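Local coordinates for enoyl-acyl carrier protein reductase (PDB 6KIA), which reduces the double bond of enoyl-acyl carrier protein substrates, probably in fatty acid synthesis, binds NADH, and is linked to triclosan resistance, at residues G89-A94 / L202-E207; K111-D116 / L193-G198; S305-L310 / D396-L401. All coordinates share one frame; numbering follows the deposited sequence.

Contact 1 of 3, residues G89-A94 / L202-E207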
loop_
_atom_site.group_PDB
_atom_site.type_symbol
_atom_site.label_atom_id
_atom_site.label_comp_id
_atom_site.label_asym_id
_atom_site.label_seq_id
_atom_site.Cartn_x
_atom_site.Cartn_y
_atom_site.Cartn_z
ATOM N N GLY A 89 12.333 -0.836 9.565
ATOM C CA GLY A 89 12.051 0.037 10.690
ATOM C C GLY A 89 13.092 -0.150 11.770
ATOM O O GLY A 89 13.862 -1.113 11.759
ATOM N N PHE A 90 13.104 0.765 12.733
ATOM C CA PHE A 90 14.112 0.713 13.784
ATOM C C PHE A 90 13.475 0.839 15.159
ATOM O O PHE A 90 14.174 1.028 16.146
ATOM C CB PHE A 90 15.167 1.813 13.572
ATOM C CG PHE A 90 14.610 3.215 13.592
ATOM C CD1 PHE A 90 14.027 3.764 12.455
ATOM C CD2 PHE A 90 14.685 3.996 14.743
ATOM C CE1 PHE A 90 13.514 5.051 12.458
ATOM C CE2 PHE A 90 14.166 5.283 14.767
ATOM C CZ PHE A 90 13.575 5.821 13.628
ATOM N N ASP A 91 12.151 0.703 15.231
ATOM C CA ASP A 91 11.452 0.918 16.503
ATOM C C ASP A 91 11.846 -0.077 17.606
ATOM O O ASP A 91 11.700 0.223 18.796
ATOM C CB ASP A 91 9.939 0.868 16.279
ATOM C CG ASP A 91 9.514 -0.332 15.474
ATOM O OD1 ASP A 91 9.760 -0.361 14.235
ATOM O OD2 ASP A 91 8.922 -1.245 16.083
ATOM N N LEU A 92 12.381 -1.239 17.226
ATOM C CA LEU A 92 12.831 -2.223 18.217
ATOM C C LEU A 92 14.329 -2.507 18.075
ATOM O O LEU A 92 14.823 -3.567 18.469
ATOM C CB LEU A 92 12.022 -3.524 18.089
ATOM C CG LEU A 92 10.547 -3.430 18.523
ATOM C CD1 LEU A 92 9.757 -4.690 18.183
ATOM C CD2 LEU A 92 10.389 -3.071 20.008
ATOM N N ASP A 93 15.059 -1.556 17.504
ATOM C CA ASP A 93 16.509 -1.691 17.402
ATOM C C ASP A 93 17.260 -0.819 18.419
ATOM O O ASP A 93 16.835 0.290 18.736
ATOM C CB ASP A 93 16.959 -1.346 15.986
ATOM C CG ASP A 93 16.607 -2.435 14.988
ATOM O OD1 ASP A 93 15.710 -2.204 14.138
ATOM O OD2 ASP A 93 17.208 -3.530 15.080
ATOM N N ALA A 94 18.397 -1.320 18.895
ATOM C CA ALA A 94 19.242 -0.574 19.829
ATOM C C ALA A 94 20.586 -1.279 19.987
ATOM O O ALA A 94 20.683 -2.480 19.747
ATOM C CB ALA A 94 18.548 -0.425 21.192
ATOM N N LEU A 202 6.967 9.285 12.056
ATOM C CA LEU A 202 7.244 9.698 10.676
ATOM C C LEU A 202 8.639 9.253 10.205
ATOM O O LEU A 202 8.815 8.908 9.044
ATOM C CB LEU A 202 7.108 11.217 10.540
ATOM C CG LEU A 202 5.695 11.812 10.531
ATOM C CD1 LEU A 202 5.791 13.318 10.673
ATOM C CD2 LEU A 202 4.986 11.467 9.248
ATOM N N MET A 203 9.635 9.296 11.101
ATOM C CA MET A 203 10.962 8.764 10.754
ATOM C C MET A 203 10.881 7.259 10.418
ATOM O O MET A 203 11.480 6.763 9.430
ATOM C CB MET A 203 11.934 9.006 11.910
ATOM C CG MET A 203 12.152 10.470 12.187
ATOM S SD MET A 203 13.196 10.708 13.635
ATOM C CE MET A 203 14.316 9.341 13.474
ATOM N N ASN A 204 10.121 6.533 11.236
ATOM C CA ASN A 204 9.977 5.100 10.997
ATOM C C ASN A 204 9.225 4.821 9.695
ATOM O O ASN A 204 9.573 3.895 8.957
ATOM C CB ASN A 204 9.262 4.429 12.169
ATOM C CG ASN A 204 9.807 3.041 12.464
ATOM O OD1 ASN A 204 10.980 2.742 12.198
ATOM N ND2 ASN A 204 8.960 2.186 13.009
ATOM N N PHE A 205 8.213 5.641 9.405
ATOM C CA PHE A 205 7.459 5.539 8.151
ATOM C C PHE A 205 8.405 5.737 6.967
ATOM O O PHE A 205 8.369 4.971 5.997
ATOM C CB PHE A 205 6.336 6.593 8.055
ATOM C CG PHE A 205 5.096 6.299 8.885
ATOM C CD1 PHE A 205 5.028 5.224 9.751
ATOM C CD2 PHE A 205 3.988 7.146 8.780
ATOM C CE1 PHE A 205 3.857 5.000 10.509
ATOM C CE2 PHE A 205 2.816 6.930 9.532
ATOM C CZ PHE A 205 2.761 5.858 10.391
ATOM N N ASP A 206 9.252 6.766 7.024
ATOM C CA ASP A 206 10.209 6.953 5.930
ATOM C C ASP A 206 11.049 5.697 5.756
ATOM O O ASP A 206 11.287 5.264 4.616
ATOM C CB ASP A 206 11.132 8.147 6.171
ATOM C CG ASP A 206 10.551 9.469 5.701
ATOM O OD1 ASP A 206 9.437 9.505 5.132
ATOM O OD2 ASP A 206 11.230 10.501 5.913
ATOM N N GLU A 207 11.490 5.095 6.862
ATOM C CA GLU A 207 12.352 3.910 6.727
ATOM C C GLU A 207 11.621 2.718 6.075
ATOM O O GLU A 207 12.133 2.090 5.122
ATOM C CB GLU A 207 12.906 3.473 8.088
ATOM C CG GLU A 207 13.987 4.355 8.687
ATOM C CD GLU A 207 15.085 4.739 7.712
ATOM O OE1 GLU A 207 15.405 3.936 6.802
ATOM O OE2 GLU A 207 15.681 5.823 7.900
#

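Contact 2 of 3, residues K111-D116 / L193-G198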
loop_
_atom_site.group_PDB
_atom_site.type_symbol
_atom_site.label_atom_id
_atom_site.label_comp_id
_atom_site.label_asym_id
_atom_site.label_seq_id
_atom_site.Cartn_x
_atom_site.Cartn_y
_atom_site.Cartn_z
ATOM N N LYS A 111 -2.222 11.788 29.095
ATOM C CA LYS A 111 -2.016 13.183 29.485
ATOM C C LYS A 111 -0.661 13.764 29.069
ATOM O O LYS A 111 -0.542 14.976 28.875
ATOM C CB LYS A 111 -2.217 13.371 30.993
ATOM C CG LYS A 111 -3.622 13.861 31.334
ATOM C CD LYS A 111 -3.942 13.801 32.819
ATOM C CE LYS A 111 -5.124 14.720 33.149
ATOM N NZ LYS A 111 -6.385 14.348 32.447
ATOM N N SER A 112 0.369 12.930 28.964
ATOM C CA SER A 112 1.724 13.469 28.852
ATOM C C SER A 112 2.273 13.463 27.427
ATOM O O SER A 112 3.197 14.214 27.123
ATOM C CB SER A 112 2.685 12.706 29.770
ATOM O OG SER A 112 3.075 11.458 29.233
ATOM N N TRP A 113 1.711 12.633 26.552
ATOM C CA TRP A 113 2.385 12.331 25.288
ATOM C C TRP A 113 2.597 13.540 24.364
ATOM O O TRP A 113 3.595 13.585 23.649
ATOM C CB TRP A 113 1.628 11.239 24.518
ATOM C CG TRP A 113 0.316 11.665 23.955
ATOM C CD1 TRP A 113 -0.904 11.554 24.550
ATOM C CD2 TRP A 113 0.083 12.256 22.668
ATOM N NE1 TRP A 113 -1.881 12.053 23.722
ATOM C CE2 TRP A 113 -1.302 12.486 22.557
ATOM C CE3 TRP A 113 0.913 12.611 21.593
ATOM C CZ2 TRP A 113 -1.875 13.057 21.425
ATOM C CZ3 TRP A 113 0.345 13.185 20.481
ATOM C CH2 TRP A 113 -1.039 13.394 20.394
ATOM N N GLN A 114 1.698 14.524 24.383
ATOM C CA GLN A 114 1.820 15.640 23.436
ATOM C C GLN A 114 3.000 16.530 23.796
ATOM O O GLN A 114 3.575 17.202 22.929
ATOM C CB GLN A 114 0.556 16.500 23.398
ATOM C CG GLN A 114 -0.565 15.946 22.569
ATOM C CD GLN A 114 -1.561 17.008 22.136
ATOM O OE1 GLN A 114 -1.200 17.999 21.504
ATOM N NE2 GLN A 114 -2.824 16.806 22.490
ATOM N N ASP A 115 3.369 16.502 25.066
ATOM C CA ASP A 115 4.420 17.367 25.554
ATOM C C ASP A 115 5.713 16.609 25.841
ATOM O O ASP A 115 6.754 17.234 26.068
ATOM C CB ASP A 115 3.937 18.069 26.822
ATOM C CG ASP A 115 2.876 19.117 26.539
ATOM O OD1 ASP A 115 2.961 19.799 25.496
ATOM O OD2 ASP A 115 1.948 19.251 27.363
ATOM N N ASP A 116 5.656 15.273 25.840
ATOM C CA ASP A 116 6.860 14.462 26.096
ATOM C C ASP A 116 7.901 14.649 25.003
ATOM O O ASP A 116 7.576 14.710 23.817
ATOM C CB ASP A 116 6.512 12.976 26.235
ATOM C CG ASP A 116 5.958 12.617 27.613
ATOM O OD1 ASP A 116 6.186 13.367 28.589
ATOM O OD2 ASP A 116 5.287 11.568 27.720
ATOM N N LEU A 193 1.428 14.827 14.728
ATOM C CA LEU A 193 2.635 15.058 13.932
ATOM C C LEU A 193 3.574 16.104 14.556
ATOM O O LEU A 193 4.785 16.062 14.327
ATOM C CB LEU A 193 2.264 15.452 12.498
ATOM C CG LEU A 193 1.590 14.359 11.652
ATOM C CD1 LEU A 193 1.814 14.607 10.175
ATOM C CD2 LEU A 193 2.070 12.958 12.032
ATOM N N ASN A 194 3.032 17.027 15.346
ATOM C CA ASN A 194 3.879 18.037 15.992
ATOM C C ASN A 194 4.544 17.544 17.273
ATOM O O ASN A 194 5.505 18.154 17.768
ATOM C CB ASN A 194 3.076 19.296 16.302
ATOM C CG ASN A 194 2.592 20.008 15.056
ATOM O OD1 ASN A 194 3.218 19.934 14.000
ATOM N ND2 ASN A 194 1.469 20.714 15.179
ATOM N N SER A 195 4.047 16.449 17.828
ATOM C CA SER A 195 4.672 15.878 19.014
ATOM C C SER A 195 5.959 15.114 18.656
ATOM O O SER A 195 6.153 14.734 17.498
ATOM C CB SER A 195 3.699 14.946 19.735
ATOM O OG SER A 195 3.467 13.774 18.958
ATOM N N ASP A 196 6.829 14.891 19.636
ATOM C CA ASP A 196 8.025 14.082 19.388
ATOM C C ASP A 196 7.624 12.654 19.026
ATOM O O ASP A 196 8.259 12.029 18.176
ATOM C CB ASP A 196 8.974 14.096 20.588
ATOM C CG ASP A 196 9.922 15.278 20.563
ATOM O OD1 ASP A 196 9.670 16.235 19.798
ATOM O OD2 ASP A 196 10.933 15.234 21.294
ATOM N N LEU A 197 6.558 12.150 19.650
ATOM C CA LEU A 197 6.009 10.838 19.263
ATOM C C LEU A 197 5.732 10.754 17.751
ATOM O O LEU A 197 6.169 9.805 17.078
ATOM C CB LEU A 197 4.719 10.549 20.029
ATOM C CG LEU A 197 4.002 9.256 19.644
ATOM C CD1 LEU A 197 4.857 8.072 20.020
ATOM C CD2 LEU A 197 2.599 9.192 20.303
ATOM N N GLY A 198 5.022 11.751 17.225
ATOM C CA GLY A 198 4.676 11.802 15.809
ATOM C C GLY A 198 5.923 11.896 14.947
ATOM O O GLY A 198 6.028 11.231 13.917
HETATM O O HOH W 1 5.789 13.160 22.288
HETATM O O HOH W 2 6.253 16.351 22.154
#

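Contact 3 of 3, residues S305-L310 / D396-L401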
loop_
_atom_site.group_PDB
_atom_site.type_symbol
_atom_site.label_atom_id
_atom_site.label_comp_id
_atom_site.label_asym_id
_atom_site.label_seq_id
_atom_site.Cartn_x
_atom_site.Cartn_y
_atom_site.Cartn_z
ATOM N N SER A 305 -13.934 6.411 -0.861
ATOM C CA SER A 305 -13.403 6.738 -2.187
ATOM C C SER A 305 -13.655 5.643 -3.218
ATOM O O SER A 305 -13.635 5.907 -4.411
ATOM C CB SER A 305 -11.904 7.015 -2.100
ATOM O OG SER A 305 -11.644 8.146 -1.268
ATOM N N LEU A 306 -13.946 4.437 -2.754
ATOM C CA LEU A 306 -13.986 3.270 -3.629
ATOM C C LEU A 306 -15.346 3.048 -4.310
ATOM O O LEU A 306 -15.402 2.553 -5.438
ATOM C CB LEU A 306 -13.588 2.030 -2.813
ATOM C CG LEU A 306 -13.584 0.653 -3.480
ATOM C CD1 LEU A 306 -12.583 0.604 -4.638
ATOM C CD2 LEU A 306 -13.224 -0.366 -2.405
ATOM N N PHE A 307 -16.439 3.436 -3.655
ATOM C CA PHE A 307 -17.774 3.146 -4.218
ATOM C C PHE A 307 -18.021 3.618 -5.663
ATOM O O PHE A 307 -18.651 2.888 -6.450
ATOM C CB PHE A 307 -18.857 3.721 -3.299
ATOM C CG PHE A 307 -18.878 3.099 -1.934
ATOM C CD1 PHE A 307 -19.338 1.803 -1.756
ATOM C CD2 PHE A 307 -18.447 3.812 -0.829
ATOM C CE1 PHE A 307 -19.358 1.218 -0.483
ATOM C CE2 PHE A 307 -18.478 3.251 0.448
ATOM C CZ PHE A 307 -18.935 1.964 0.631
ATOM N N PRO A 308 -17.518 4.818 -6.036
ATOM C CA PRO A 308 -17.759 5.245 -7.419
ATOM C C PRO A 308 -17.089 4.363 -8.484
ATOM O O PRO A 308 -17.364 4.567 -9.668
ATOM C CB PRO A 308 -17.187 6.676 -7.447
ATOM C CG PRO A 308 -17.253 7.131 -6.022
ATOM C CD PRO A 308 -16.941 5.916 -5.219
ATOM N N LEU A 309 -16.254 3.402 -8.089
ATOM C CA LEU A 309 -15.753 2.415 -9.069
ATOM C C LEU A 309 -16.931 1.739 -9.767
ATOM O O LEU A 309 -16.846 1.385 -10.949
ATOM C CB LEU A 309 -14.836 1.378 -8.387
ATOM C CG LEU A 309 -14.269 0.299 -9.314
ATOM C CD1 LEU A 309 -13.285 0.938 -10.318
ATOM C CD2 LEU A 309 -13.582 -0.837 -8.522
ATOM N N LEU A 310 -18.049 1.584 -9.052
ATOM C CA LEU A 310 -19.251 1.006 -9.681
ATOM C C LEU A 310 -19.686 1.798 -10.926
ATOM O O LEU A 310 -20.016 1.227 -11.982
ATOM C CB LEU A 310 -20.399 0.923 -8.678
ATOM C CG LEU A 310 -20.315 -0.237 -7.687
ATOM C CD1 LEU A 310 -21.210 -0.036 -6.476
ATOM C CD2 LEU A 310 -20.621 -1.563 -8.382
ATOM N N ASP A 396 -15.909 -4.983 0.279
ATOM C CA ASP A 396 -15.198 -6.268 0.129
ATOM C C ASP A 396 -15.179 -6.660 -1.367
ATOM O O ASP A 396 -14.120 -7.005 -1.949
ATOM C CB ASP A 396 -15.849 -7.404 0.942
ATOM C CG ASP A 396 -15.839 -7.163 2.446
ATOM O OD1 ASP A 396 -14.998 -6.385 2.951
ATOM O OD2 ASP A 396 -16.673 -7.794 3.140
ATOM N N VAL A 397 -16.356 -6.628 -1.985
ATOM C CA VAL A 397 -16.486 -6.949 -3.396
ATOM C C VAL A 397 -15.591 -6.018 -4.228
ATOM O O VAL A 397 -14.803 -6.465 -5.080
ATOM C CB VAL A 397 -17.973 -6.829 -3.877
ATOM C CG1 VAL A 397 -18.074 -7.124 -5.341
ATOM C CG2 VAL A 397 -18.858 -7.792 -3.081
ATOM N N LEU A 398 -15.689 -4.716 -3.956
ATOM C CA LEU A 398 -14.981 -3.754 -4.791
ATOM C C LEU A 398 -13.454 -3.777 -4.584
ATOM O O LEU A 398 -12.694 -3.625 -5.558
ATOM C CB LEU A 398 -15.518 -2.340 -4.566
ATOM C CG LEU A 398 -17.000 -2.107 -4.950
ATOM C CD1 LEU A 398 -17.380 -0.661 -4.646
ATOM C CD2 LEU A 398 -17.220 -2.458 -6.420
ATOM N N SER A 399 -13.008 -3.991 -3.347
ATOM C CA SER A 399 -11.579 -4.109 -3.064
ATOM C C SER A 399 -11.017 -5.313 -3.808
ATOM O O SER A 399 -9.945 -5.207 -4.410
ATOM C CB SER A 399 -11.309 -4.231 -1.573
ATOM O OG SER A 399 -11.668 -3.042 -0.872
ATOM N N ALA A 400 -11.737 -6.445 -3.792
ATOM C CA ALA A 400 -11.264 -7.603 -4.582
ATOM C C ALA A 400 -11.181 -7.282 -6.082
ATOM O O ALA A 400 -10.264 -7.755 -6.779
ATOM C CB ALA A 400 -12.149 -8.833 -4.350
ATOM N N LEU A 401 -12.142 -6.508 -6.598
ATOM C CA LEU A 401 -12.072 -6.108 -8.016
ATOM C C LEU A 401 -10.827 -5.266 -8.315
ATOM O O LEU A 401 -10.169 -5.434 -9.358
ATOM C CB LEU A 401 -13.343 -5.339 -8.380
ATOM C CG LEU A 401 -14.644 -6.144 -8.462
ATOM C CD1 LEU A 401 -15.716 -5.300 -9.165
ATOM C CD2 LEU A 401 -14.471 -7.466 -9.204
#

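Contact 1 of 3, residues G89-A94 / L202-E207
Asn-204, on helix 196-219, reaches across to the loop that follows strand 80-83 and holds it by two hydrogen bonds, beside the bound NADH of this Rossmann-type enzyme. The loop makes a type I beta turn from Phe-90 to Asp-93. Asn-204 OD1 accepts from Phe-90 N at 3.0 Å, in the carbonyl plane and on a lone pair. Asn-204 ND2 donates to Asp-91 OD1 at 2.9 Å, meeting that oxygen from 45° out of the carboxylate plane, and also to the backbone O of Gly-164. With both ends engaged, the amide is fixed against rotation about chi2.

Gly-89 passes close to this amide: its CA lies 3.3 Å from Asn-204 OD1, and its positive phi of 91° suits glycine. At its nearest approach Gly-89 is about 5 Å from the bound NADH.

The Phe-90 ring carries the apolar part, though Asn-204 OD1 also lies 3.2 Å from Phe-90 CD1, oblique to the ring. A chi1 of 60° sets Phe-90 CG between the backbone N and the carbonyl carbon, which brings the ring to the helix. The ring stands nearly perpendicular to the Asn-204 amide. Glu-207 CG lies at the ring edge, near its plane, 3.8 Å from Phe-90 CD1, while the Glu-207 carboxylate turns to Arg-127. The bent tip of Met-203 brings CE to 3.6 Å from Phe-90 CZ.

Contact 2 of 3, residues K111-D116 / L193-G198
The N-terminus of helix 196-219 is capped by Ser-195, and against this cap lies the loop 111-116. Ser-195 OG accepts from Gly-198 N at 3.1 Å, the capping bond, and is also hydrogen-bonded to the backbone O of Leu-192. Ser-195 OG lies at the edge of the indole, near its plane, 3.5 Å from Trp-113 CZ3. A chi1 of 70° sets Trp-113 CG between the backbone N and the carbonyl carbon, bringing the indole to the cap. Leu-197 CD2 is 4.0 Å from Trp-113 CE3, its side chain crossing the indole at about a right angle.

Between the two backbones, water supplies the polar link. One water accepts from Leu-197 N and lies near the carbonyl oxygens of Trp-113 and Asp-116; a second accepts from Asp-196 N and approaches those of Gln-114 and Asp-116. Within the loop, Ser-112 OG donates to Asp-116 OD2 at 2.7 Å, on the syn side but 34° out of the carboxylate plane.

Asp-196 OD2 accepts from Leu-118 N, just ahead of helix 120-146. Trp-113 and Leu-197 both pack on Ile-174 of helix 169-180, so the junction between helices 189-194 and 196-219 is backed by that helix.

Contact 3 of 3, residues S305-L310 / D396-L401
Leu-306 and Leu-398 mark the closest backbone approach, their CA atoms 7.2 Å apart, where a type I beta turn from Leu-306 to Leu-309 leading into helix 309-315 faces the regular helix 394-413. Leu-398 is the centre of the contact, its side chain inserted among Leu-306, Phe-307 and Leu-310. Leu-306 slides past it in the opposite direction, with CD2 3.7 Å from Leu-398 CB. The two methyls of Leu-398 diverge: CD1 lies over the backbone at Phe-307, 3.9 Å from its CA, while CD2 meets Leu-310 CG at 4.0 Å, the two side chains crossing at about a right angle. A chi2 of 179° sends Leu-398 CD1 out to Phe-307, which turns CD2 to Leu-310.

Leu-309 approaches the backbone instead, its CD2 being 4.2 Å from Leu-398 O. Ser-399 OG, 3.5 Å from Leu-306 CD2, has its polar partners in Thr-395 O and Arg-292 N; the Ser-399 side chain is about 8 Å from the bound NADH. Helices 320-331 and 339-351 add side chains around the cluster. This is a buried, leucine-rich core where a turn and the start of helix 309-315 pack on helix 394-413, in the largely helical C-terminal part.

Contacts 1 and 2 share helix 196-219: contact 2 meets its first turn and contact 1 a later one, their centres about 17 Å apart, and they touch where Leu-202 CD1 packs on Leu-193 CD2 at 4.0 Å. Along the chain contact 2 is nested inside the loop closed by contact 1. Contact 3 comes later in sequence, on the opposite side of the chain's centre from contact 1. Its chemistry is almost wholly apolar, and all its touching residues are buried. Contact 1, partly buried, pairs direct hydrogen bonds of one amide with the packing of Phe-90; contact 2, farthest from the centre and mostly buried, joins backbones through water beside the Trp-113 indole.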